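Local coordinates for HcgC (Methanococcus maripaludis S2, PDB 5O4J), which catalyses the S-adenosylmethionine-dependent C-methylation of a pyridinol, a step in building the iron-guanylylpyridinol cofactor of [Fe]-hydrogenase, at residues Gln74-Asp79 with His214-Lys219; Arg13-Ile18 with Glu241-Leu246; Asn139-Ile144 with Phe171-Gly176. One frame throughout, in Å; residues are numbered along the deposited sequence. Where two conformers were deposited one is given.

Contact 1: residues Gln74-Asp79 with His214-Lys219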
loop_
_atom_site.group_PDB
_atom_site.type_symbol
_atom_site.label_atom_id
_atom_site.label_comp_id
_atom_site.label_asym_id
_atom_site.label_seq_id
_atom_site.Cartn_x
_atom_site.Cartn_y
_atom_site.Cartn_z
ATOM N N GLN A 74 -2.548 -14.373 34.981
ATOM C CA GLN A 74 -2.143 -13.130 35.625
ATOM C C GLN A 74 -3.173 -12.744 36.676
ATOM O O GLN A 74 -4.290 -12.342 36.310
ATOM C CB GLN A 74 -2.011 -12.012 34.590
ATOM C CG GLN A 74 -0.994 -12.273 33.498
ATOM C CD GLN A 74 0.428 -11.981 33.946
ATOM O OE1 GLN A 74 0.662 -11.096 34.772
ATOM N NE2 GLN A 74 1.387 -12.721 33.397
ATOM N N PRO A 75 -2.866 -12.834 37.973
ATOM C CA PRO A 75 -3.884 -12.476 38.974
ATOM C C PRO A 75 -4.349 -11.031 38.896
ATOM O O PRO A 75 -5.513 -10.759 39.214
ATOM C CB PRO A 75 -3.189 -12.783 40.312
ATOM C CG PRO A 75 -1.748 -12.873 40.007
ATOM C CD PRO A 75 -1.642 -13.361 38.599
ATOM N N HIS A 76 -3.495 -10.090 38.481
ATOM C CA HIS A 76 -3.922 -8.693 38.470
ATOM C C HIS A 76 -4.984 -8.413 37.418
ATOM O O HIS A 76 -5.624 -7.356 37.473
ATOM C CB HIS A 76 -2.721 -7.760 38.265
ATOM C CG HIS A 76 -2.266 -7.648 36.846
ATOM N ND1 HIS A 76 -1.490 -8.610 36.234
ATOM C CD2 HIS A 76 -2.451 -6.670 35.925
ATOM C CE1 HIS A 76 -1.232 -8.237 34.992
ATOM N NE2 HIS A 76 -1.799 -7.062 34.782
ATOM N N LEU A 77 -5.214 -9.332 36.481
ATOM C CA LEU A 77 -6.256 -9.084 35.495
ATOM C C LEU A 77 -7.658 -9.222 36.066
ATOM O O LEU A 77 -8.628 -8.986 35.335
ATOM C CB LEU A 77 -6.074 -10.009 34.296
ATOM C CG LEU A 77 -5.042 -9.492 33.291
ATOM C CD1 LEU A 77 -4.794 -10.536 32.224
ATOM C CD2 LEU A 77 -5.489 -8.176 32.647
ATOM N N LYS A 78 -7.799 -9.572 37.346
ATOM C CA LYS A 78 -9.088 -9.405 38.005
ATOM C C LYS A 78 -9.607 -7.984 37.834
ATOM O O LYS A 78 -10.824 -7.766 37.810
ATOM C CB LYS A 78 -8.975 -9.742 39.493
ATOM C CG LYS A 78 -7.924 -8.920 40.244
ATOM C CD LYS A 78 -8.142 -8.968 41.748
ATOM C CE LYS A 78 -6.842 -8.769 42.516
ATOM N NZ LYS A 78 -6.200 -7.448 42.256
ATOM N N ASP A 79 -8.699 -7.009 37.705
ATOM C CA ASP A 79 -9.076 -5.608 37.551
ATOM C C ASP A 79 -9.726 -5.307 36.205
ATOM O O ASP A 79 -10.287 -4.222 36.046
ATOM C CB ASP A 79 -7.849 -4.693 37.718
ATOM C CG ASP A 79 -7.130 -4.887 39.044
ATOM O OD1 ASP A 79 -7.808 -5.158 40.053
ATOM O OD2 ASP A 79 -5.881 -4.725 39.082
ATOM N N HIS A 214 3.277 -5.554 31.547
ATOM C CA HIS A 214 4.574 -5.198 32.103
ATOM C C HIS A 214 4.451 -4.209 33.253
ATOM O O HIS A 214 4.948 -4.478 34.344
ATOM C CB HIS A 214 5.461 -4.639 30.989
ATOM C CG HIS A 214 5.709 -5.619 29.887
ATOM N ND1 HIS A 214 6.153 -5.244 28.638
ATOM C CD2 HIS A 214 5.560 -6.966 29.847
ATOM C CE1 HIS A 214 6.276 -6.319 27.879
ATOM N NE2 HIS A 214 5.919 -7.375 28.587
ATOM N N GLU A 215 3.722 -3.112 33.055
ATOM C CA GLU A 215 3.437 -2.181 34.146
ATOM C C GLU A 215 2.358 -2.702 35.084
ATOM O O GLU A 215 2.324 -2.306 36.255
ATOM C CB GLU A 215 3.001 -0.834 33.555
ATOM C CG GLU A 215 4.060 -0.171 32.687
ATOM C CD GLU A 215 3.505 1.009 31.904
ATOM O OE1 GLU A 215 4.119 1.392 30.888
ATOM O OE2 GLU A 215 2.455 1.545 32.307
ATOM N N LYS A 216 1.522 -3.622 34.605
ATOM C CA LYS A 216 0.465 -4.262 35.389
ATOM C C LYS A 216 -0.504 -3.249 35.996
ATOM O O LYS A 216 -0.899 -3.341 37.162
ATOM C CB LYS A 216 1.078 -5.174 36.455
ATOM C CG LYS A 216 1.895 -6.299 35.834
ATOM C CD LYS A 216 2.270 -7.354 36.855
ATOM C CE LYS A 216 2.684 -8.641 36.176
ATOM N NZ LYS A 216 3.913 -8.465 35.367
ATOM N N ASN A 217 -0.944 -2.312 35.158
ATOM C CA ASN A 217 -1.846 -1.239 35.571
ATOM C C ASN A 217 -3.029 -1.215 34.606
ATOM O O ASN A 217 -2.998 -0.520 33.589
ATOM C CB ASN A 217 -1.128 0.091 35.624
ATOM C CG ASN A 217 -1.964 1.162 36.288
ATOM O OD1 ASN A 217 -3.194 1.058 36.349
ATOM N ND2 ASN A 217 -1.310 2.193 36.794
ATOM N N VAL A 218 -4.067 -1.998 34.916
ATOM C CA VAL A 218 -5.236 -2.062 34.043
ATOM C C VAL A 218 -5.927 -0.709 33.963
ATOM O O VAL A 218 -6.392 -0.295 32.897
ATOM C CB VAL A 218 -6.198 -3.160 34.531
ATOM C CG1 VAL A 218 -7.533 -3.111 33.755
ATOM C CG2 VAL A 218 -5.543 -4.517 34.397
ATOM N N LYS A 219 -6.027 -0.008 35.090
ATOM C CA LYS A 219 -6.717 1.278 35.094
ATOM C C LYS A 219 -6.063 2.254 34.121
ATOM O O LYS A 219 -6.753 2.945 33.358
ATOM C CB LYS A 219 -6.726 1.832 36.515
ATOM C CG LYS A 219 -7.439 3.156 36.680
ATOM C CD LYS A 219 -7.380 3.575 38.140
ATOM C CE LYS A 219 -7.955 4.957 38.366
ATOM N NZ LYS A 219 -7.889 5.311 39.808
HETATM O O HOH W 1 -3.876 -3.423 37.367
#

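Contact 2: residues Arg13-Ile18 with Glu241-Leu246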
loop_
_atom_site.group_PDB
_atom_site.type_symbol
_atom_site.label_atom_id
_atom_site.label_comp_id
_atom_site.label_asym_id
_atom_site.label_seq_id
_atom_site.Cartn_x
_atom_site.Cartn_y
_atom_site.Cartn_z
ATOM N N ARG A 13 -9.360 15.775 15.840
ATOM C CA ARG A 13 -9.294 14.509 16.555
ATOM C C ARG A 13 -10.540 13.692 16.241
ATOM O O ARG A 13 -11.657 14.219 16.230
ATOM C CB ARG A 13 -9.197 14.733 18.063
ATOM C CG ARG A 13 -7.906 15.405 18.528
ATOM C CD ARG A 13 -7.923 15.689 20.033
ATOM N NE ARG A 13 -8.711 14.711 20.788
ATOM C CZ ARG A 13 -8.799 14.670 22.115
ATOM N NH1 ARG A 13 -8.141 15.545 22.864
ATOM N NH2 ARG A 13 -9.550 13.738 22.689
ATOM N N SER A 14 -10.353 12.405 15.978
ATOM C CA SER A 14 -11.492 11.568 15.636
ATOM C C SER A 14 -12.435 11.439 16.826
ATOM O O SER A 14 -12.008 11.378 17.984
ATOM C CB SER A 14 -11.044 10.181 15.164
ATOM O OG SER A 14 -10.364 9.431 16.170
ATOM N N LYS A 15 -13.735 11.424 16.531
ATOM C CA LYS A 15 -14.711 11.117 17.569
ATOM C C LYS A 15 -14.569 9.678 18.038
ATOM O O LYS A 15 -14.701 9.393 19.233
ATOM C CB LYS A 15 -16.127 11.379 17.060
ATOM C CG LYS A 15 -16.414 12.840 16.770
ATOM C CD LYS A 15 -17.739 13.001 16.052
ATOM C CE LYS A 15 -18.003 14.454 15.723
ATOM N NZ LYS A 15 -18.248 15.210 16.984
ATOM N N ILE A 16 -14.313 8.761 17.108
ATOM C CA ILE A 16 -14.093 7.365 17.464
ATOM C C ILE A 16 -12.824 7.249 18.300
ATOM O O ILE A 16 -11.749 7.694 17.884
ATOM C CB ILE A 16 -14.024 6.505 16.192
ATOM C CG1 ILE A 16 -15.429 6.332 15.607
ATOM C CG2 ILE A 16 -13.371 5.134 16.458
ATOM C CD1 ILE A 16 -15.424 5.958 14.146
ATOM N N LYS A 17 -12.952 6.649 19.481
ATOM C CA LYS A 17 -11.836 6.414 20.384
ATOM C C LYS A 17 -11.310 4.997 20.214
ATOM O O LYS A 17 -11.989 4.111 19.694
ATOM C CB LYS A 17 -12.251 6.627 21.839
ATOM C CG LYS A 17 -12.614 8.066 22.198
ATOM C CD LYS A 17 -13.248 8.096 23.583
ATOM C CE LYS A 17 -13.441 9.518 24.096
ATOM N NZ LYS A 17 -14.116 9.499 25.420
ATOM N N ILE A 18 -10.082 4.783 20.683
ATOM C CA ILE A 18 -9.521 3.438 20.623
ATOM C C ILE A 18 -10.455 2.447 21.312
ATOM O O ILE A 18 -10.709 1.346 20.799
ATOM C CB ILE A 18 -8.108 3.417 21.237
ATOM C CG1 ILE A 18 -7.191 4.430 20.534
ATOM C CG2 ILE A 18 -7.484 2.044 21.074
ATOM C CD1 ILE A 18 -6.041 4.868 21.390
ATOM N N GLU A 241 -15.041 12.706 6.659
ATOM C CA GLU A 241 -14.356 11.585 6.021
ATOM C C GLU A 241 -13.534 10.804 7.037
ATOM O O GLU A 241 -13.395 9.578 6.923
ATOM C CB GLU A 241 -13.467 12.094 4.883
ATOM C CG GLU A 241 -14.242 12.714 3.731
ATOM C CD GLU A 241 -14.509 14.205 3.922
ATOM O OE1 GLU A 241 -14.382 14.708 5.061
ATOM O OE2 GLU A 241 -14.856 14.876 2.927
ATOM N N LEU A 242 -12.992 11.499 8.041
ATOM C CA LEU A 242 -12.217 10.844 9.091
ATOM C C LEU A 242 -13.026 9.748 9.778
ATOM O O LEU A 242 -12.559 8.610 9.921
ATOM C CB LEU A 242 -11.758 11.899 10.100
ATOM C CG LEU A 242 -11.112 11.485 11.415
ATOM C CD1 LEU A 242 -9.944 10.554 11.211
ATOM C CD2 LEU A 242 -10.675 12.746 12.185
ATOM N N GLU A 243 -14.248 10.066 10.206
ATOM C CA GLU A 243 -15.067 9.058 10.872
ATOM C C GLU A 243 -15.534 7.981 9.890
ATOM O O GLU A 243 -15.604 6.800 10.246
ATOM C CB GLU A 243 -16.276 9.706 11.550
ATOM C CG GLU A 243 -15.978 10.869 12.527
ATOM C CD GLU A 243 -14.991 10.511 13.627
ATOM O OE1 GLU A 243 -15.146 9.434 14.238
ATOM O OE2 GLU A 243 -14.088 11.329 13.903
ATOM N N GLU A 244 -15.875 8.373 8.659
ATOM C CA GLU A 244 -16.339 7.391 7.682
ATOM C C GLU A 244 -15.260 6.356 7.374
ATOM O O GLU A 244 -15.558 5.160 7.265
ATOM C CB GLU A 244 -16.790 8.085 6.397
ATOM C CG GLU A 244 -18.106 8.853 6.518
ATOM C CD GLU A 244 -19.332 7.973 6.331
ATOM O OE1 GLU A 244 -20.417 8.352 6.817
ATOM O OE2 GLU A 244 -19.214 6.904 5.692
ATOM N N ILE A 245 -14.003 6.785 7.233
ATOM C CA ILE A 245 -12.932 5.845 6.924
ATOM C C ILE A 245 -12.694 4.895 8.089
ATOM O O ILE A 245 -12.500 3.690 7.894
ATOM C CB ILE A 245 -11.655 6.614 6.540
ATOM C CG1 ILE A 245 -11.848 7.249 5.164
ATOM C CG2 ILE A 245 -10.437 5.701 6.550
ATOM C CD1 ILE A 245 -10.877 8.346 4.864
ATOM N N LEU A 246 -12.663 5.424 9.313
ATOM C CA LEU A 246 -12.504 4.571 10.485
ATOM C C LEU A 246 -13.651 3.582 10.580
ATOM O O LEU A 246 -13.436 2.389 10.797
ATOM C CB LEU A 246 -12.445 5.416 11.755
ATOM C CG LEU A 246 -11.063 5.936 12.106
ATOM C CD1 LEU A 246 -11.201 7.058 13.136
ATOM C CD2 LEU A 246 -10.194 4.795 12.620
#

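Contact 3: residues Asn139-Ile144 with Phe171-Gly176. With PJL ((3~{E})-3-[(~{E})-3-oxidanylprop-2-enoyl]iminopropanoic acid), chain H; SO4 (sulfate ion), chain F.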
loop_
_atom_site.group_PDB
_atom_site.type_symbol
_atom_site.label_atom_id
_atom_site.label_comp_id
_atom_site.label_asym_id
_atom_site.label_seq_id
_atom_site.Cartn_x
_atom_site.Cartn_y
_atom_site.Cartn_z
ATOM N N ASN A 139 -4.226 -13.915 8.784
ATOM C CA ASN A 139 -3.809 -14.298 7.445
ATOM C C ASN A 139 -2.400 -14.895 7.516
ATOM O O ASN A 139 -1.841 -15.080 8.600
ATOM C CB ASN A 139 -3.934 -13.093 6.516
ATOM C CG ASN A 139 -5.330 -12.458 6.576
ATOM O OD1 ASN A 139 -5.468 -11.256 6.800
ATOM N ND2 ASN A 139 -6.374 -13.282 6.392
ATOM N N HIS A 140 -1.821 -15.268 6.374
ATOM C CA HIS A 140 -0.744 -16.249 6.423
ATOM C C HIS A 140 0.590 -15.658 6.860
ATOM O O HIS A 140 1.084 -14.680 6.287
ATOM C CB HIS A 140 -0.546 -16.968 5.092
ATOM C CG HIS A 140 0.335 -18.172 5.227
ATOM N ND1 HIS A 140 0.040 -19.198 6.095
ATOM C CD2 HIS A 140 1.523 -18.485 4.661
ATOM C CE1 HIS A 140 0.992 -20.110 6.037
ATOM N NE2 HIS A 140 1.904 -19.702 5.171
ATOM N N ASP A 141 1.210 -16.332 7.823
ATOM C CA ASP A 141 2.543 -16.009 8.306
ATOM C C ASP A 141 3.140 -17.310 8.820
ATOM O O ASP A 141 2.552 -17.950 9.695
ATOM C CB ASP A 141 2.480 -14.956 9.405
ATOM C CG ASP A 141 3.844 -14.634 9.992
ATOM O OD1 ASP A 141 4.292 -15.355 10.911
ATOM O OD2 ASP A 141 4.454 -13.642 9.547
ATOM N N LYS A 142 4.297 -17.705 8.280
ATOM C CA LYS A 142 4.882 -18.993 8.644
ATOM C C LYS A 142 5.247 -19.048 10.121
ATOM O O LYS A 142 4.977 -20.050 10.794
ATOM C CB LYS A 142 6.112 -19.266 7.782
ATOM C CG LYS A 142 5.797 -19.481 6.312
ATOM C CD LYS A 142 7.062 -19.700 5.495
ATOM C CE LYS A 142 6.752 -20.094 4.059
ATOM N NZ LYS A 142 7.372 -19.169 3.070
ATOM N N GLY A 143 5.856 -17.980 10.648
ATOM C CA GLY A 143 6.298 -17.997 12.035
ATOM C C GLY A 143 5.148 -18.165 13.011
ATOM O O GLY A 143 5.249 -18.912 13.992
ATOM N N ILE A 144 4.035 -17.479 12.753
ATOM C CA ILE A 144 2.869 -17.614 13.618
ATOM C C ILE A 144 2.226 -18.983 13.443
ATOM O O ILE A 144 1.789 -19.603 14.422
ATOM C CB ILE A 144 1.883 -16.468 13.335
ATOM C CG1 ILE A 144 2.506 -15.154 13.816
ATOM C CG2 ILE A 144 0.530 -16.719 13.990
ATOM C CD1 ILE A 144 1.792 -13.913 13.323
ATOM N N PHE A 171 -5.168 -7.371 5.180
ATOM C CA PHE A 171 -4.252 -8.319 5.810
ATOM C C PHE A 171 -4.028 -7.982 7.284
ATOM O O PHE A 171 -3.627 -6.863 7.617
ATOM C CB PHE A 171 -2.904 -8.328 5.087
ATOM C CG PHE A 171 -1.983 -9.425 5.560
ATOM C CD1 PHE A 171 -1.233 -9.261 6.714
ATOM C CD2 PHE A 171 -1.877 -10.614 4.872
ATOM C CE1 PHE A 171 -0.392 -10.257 7.162
ATOM C CE2 PHE A 171 -1.045 -11.616 5.320
ATOM C CZ PHE A 171 -0.304 -11.443 6.471
ATOM N N SER A 172 -4.193 -8.984 8.150
ATOM C CA SER A 172 -3.826 -8.901 9.554
ATOM C C SER A 172 -3.142 -10.192 9.959
ATOM O O SER A 172 -3.533 -11.272 9.513
ATOM C CB SER A 172 -5.048 -8.652 10.453
ATOM O OG SER A 172 -5.435 -7.278 10.414
ATOM N N LYS A 173 -2.118 -10.073 10.811
ATOM C CA LYS A 173 -1.298 -11.233 11.158
ATOM C C LYS A 173 -1.977 -12.143 12.171
ATOM O O LYS A 173 -1.674 -13.343 12.220
ATOM C CB LYS A 173 0.053 -10.767 11.701
ATOM C CG LYS A 173 0.987 -10.209 10.653
ATOM C CD LYS A 173 1.546 -11.314 9.789
ATOM C CE LYS A 173 2.739 -10.836 8.986
ATOM N NZ LYS A 173 3.939 -10.836 9.860
ATOM N N THR A 174 -2.857 -11.603 13.005
ATOM C CA THR A 174 -3.558 -12.401 13.994
ATOM C C THR A 174 -4.999 -11.923 14.056
ATOM O O THR A 174 -5.369 -10.892 13.485
ATOM C CB THR A 174 -2.945 -12.346 15.412
ATOM O OG1 THR A 174 -3.448 -11.212 16.128
ATOM C CG2 THR A 174 -1.418 -12.311 15.391
ATOM N N SER A 175 -5.791 -12.698 14.780
ATOM C CA SER A 175 -7.173 -12.393 15.114
ATOM C C SER A 175 -7.303 -11.689 16.450
ATOM O O SER A 175 -8.432 -11.491 16.922
ATOM C CB SER A 175 -7.965 -13.694 15.175
ATOM O OG SER A 175 -7.355 -14.532 16.139
ATOM N N GLY A 176 -6.181 -11.389 17.099
ATOM C CA GLY A 176 -6.243 -10.766 18.410
ATOM C C GLY A 176 -6.910 -9.404 18.332
ATOM O O GLY A 176 -6.740 -8.658 17.365
HETATM O O14 PJL H . -3.186 -9.618 21.369
HETATM C C12 PJL H . -2.870 -9.657 20.140
HETATM O O13 PJL H . -3.520 -9.106 19.231
HETATM C C10 PJL H . -1.644 -10.395 19.644
HETATM C C4 PJL H . -1.357 -11.658 20.411
HETATM N N5 PJL H . -0.708 -11.642 21.491
HETATM C C6 PJL H . -0.412 -12.751 22.198
HETATM O O8 PJL H . 0.586 -12.802 22.900
HETATM C C7 PJL H . -1.275 -13.958 22.148
HETATM C C2 PJL H . -2.360 -14.005 21.380
HETATM O O1 PJL H . -3.142 -15.056 21.299
HETATM S S SO4 F . -6.507 -17.274 5.881
HETATM O O1 SO4 F . -7.355 -17.250 7.092
HETATM O O2 SO4 F . -5.284 -18.069 6.148
HETATM O O3 SO4 F . -6.131 -15.885 5.545
HETATM O O4 SO4 F . -7.261 -17.873 4.759
HETATM O O HOH W 2 -1.262 -15.642 11.070
#

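Contact 1: residues Gln74-Asp79 with His214-Lys219
Lys-216 lays its aliphatic chain across one face of the His-76 imidazole. Its CB stands 3.9 Å from the centroid of the His-76 ring and only 14° off the ring normal, a CH-pi contact, and CG follows, 3.8 Å from CE1 of His-76. The chain runs on at about a right angle to the histidine until Lys-216 CE lies 3.5 Å from Gln-74 OE1; that amide oxygen sits at the edge of the imidazole, in its plane. Leu-77 CG covers the opposite face toward the rim, which sandwiches the ring. Beside it Val-218 packs on Leu-77 and Asp-79: its CG2 is 4.1 Å from Leu-77 CD2, and its CB 3.9 Å from Asp-79 CB. No direct hydrogen bond crosses; instead one water donates to Asp-79 OD2 (2.9 Å) and Lys-216 O and accepts from Val-218 N (2.8 Å). With CG placed between the backbone N and the carbonyl carbon (chi1 79°), His-76 reaches out to Val-212, whose carbonyl oxygen is hydrogen-bonded to NE2 and fixes the ring's rotation; the Lys-216 ammonium is hydrogen-bonded to the carbonyl oxygen of Phe-213. Leu-77 and Gln-74 also touch the bound S-adenosyl-L-homocysteine. Consistent with a Rossmann-like fold, parallel strand 65-72 ends at Asp-72 of that ligand's site, and the 3-10 turn following it packs against the junction between helices 208-213 and 218-225.

Contact 2: residues Arg13-Ile18 with Glu241-Leu246
Glu-243 OE2 accepts from Lys-15 N at 2.7 Å, the shorter of two bonds by which this one carboxylate holds consecutive backbone amides. The second runs from Ile-16 N to Glu-243 OE1 at 3.1 Å. The two are equally bent, each with an N-H...O angle of 153°, yet they arrive differently: Lys-15 N meets OE2 from above the carboxylate plane, 35° out of it, whereas Ile-16 N comes to OE1 on the syn side and closer to the plane. A kink at chi2 (-55°) turns the glutamate back from its helix toward the loop, and the two amides are likely to steady its negative charge. Around this grip the carbon atoms close in. Lys-15 CB lies over the carboxylate, 3.7 Å from Glu-243 CD, with its chain crossing the glutamate at about a right angle. What is joined here is the loop after strand 10-13, an inner strand of the four-stranded antiparallel sheet, to helix 239-251, which also packs on helix 177-193. Ile-16 and Leu-246 lie alongside one another, running antiparallel, with Ile-16 CD1 3.9 Å from Leu-246 CB. Deeper in, Leu-242 CD2 touches Ser-14 CA at 3.7 Å, and Leu-246 CD1 presses on Ser-14 CB at the same separation. The buried Ser-14 hydroxyl donates to Ile-16 O at 2.8 Å, in the carbonyl plane, and takes a hydrogen bond from Ile-230 N of strand 230-234.

Contact 3: residues Asn139-Ile144 with Phe171-Gly176
Asn-139 and Ser-172 are joined by a pair of hydrogen bonds: Asn-139 N gives to Ser-172 O at 2.8 Å, and Ser-172 N returns one to the side-chain OD1 of Asn-139 at 2.9 Å, nearly straight at 167°. The other end of that amide, ND2, donates to a sulfate oxygen, O3, at 2.7 Å; the sulfate, probably from the crystallisation liquor, is shared with Asn-139 of a third subunit. A water donates to both Asn-139 O and Lys-173 O. A chi1 of 85° tucks Thr-174 OG1 back over its own backbone, where it accepts from Gly-176 N in an ST turn and is also hydrogen-bonded to the Thr-179 hydroxyl, in the pocket of the bound iminopropanoic acid (PJL).

The charged pair is Asp-141 and Lys-173, whose NZ comes to 2.9 Å from Asp-141 OD2, from above the carboxylate plane (46° out of it). Lys-173 NZ also gives hydrogen bonds to carbonyls of a second subunit, among them Val-198 O, so this buried salt bridge lies in a subunit interface. Asp-141 is the N-cap of helix 142-147, its OD1 accepting from Ile-144 N at 2.8 Å. A leucine in its place would probably leave the Lys-173 ammonium without its countercharge and the first turn of the helix uncapped.

Round the Phe-171 ring, Asn-139 CB lies over a face as a CH-pi contact, 3.5 Å from CE2 of Phe-171, while His-140 O comes to the edge at CZ. Ile-144 CD1 rests 3.9 Å from Lys-173 CB and reaches Thr-174 CG2.

From the N terminus, the chain leaves strand 10-13 through the first half of contact 2, whose loop stays open until helix 239-251, enclosing the other two. Contact 1 opens after strand 65-72 and closes at the start of helix 218-225; contact 3, the shortest closure, begins ahead of helix 142-147 and ends before helix 177-193. The three nest without crossing, their centres about 25 to 29 Å apart. Contact 2 fastens the four-stranded antiparallel sheet to a late helix, contact 1 joins the seven-stranded sheet's ligand-side loop to helices 208-213 and 218-225, and contact 3 joins the N-terminal end of helix 142-147 to the loop after strand 159-167, where neighbouring subunits meet.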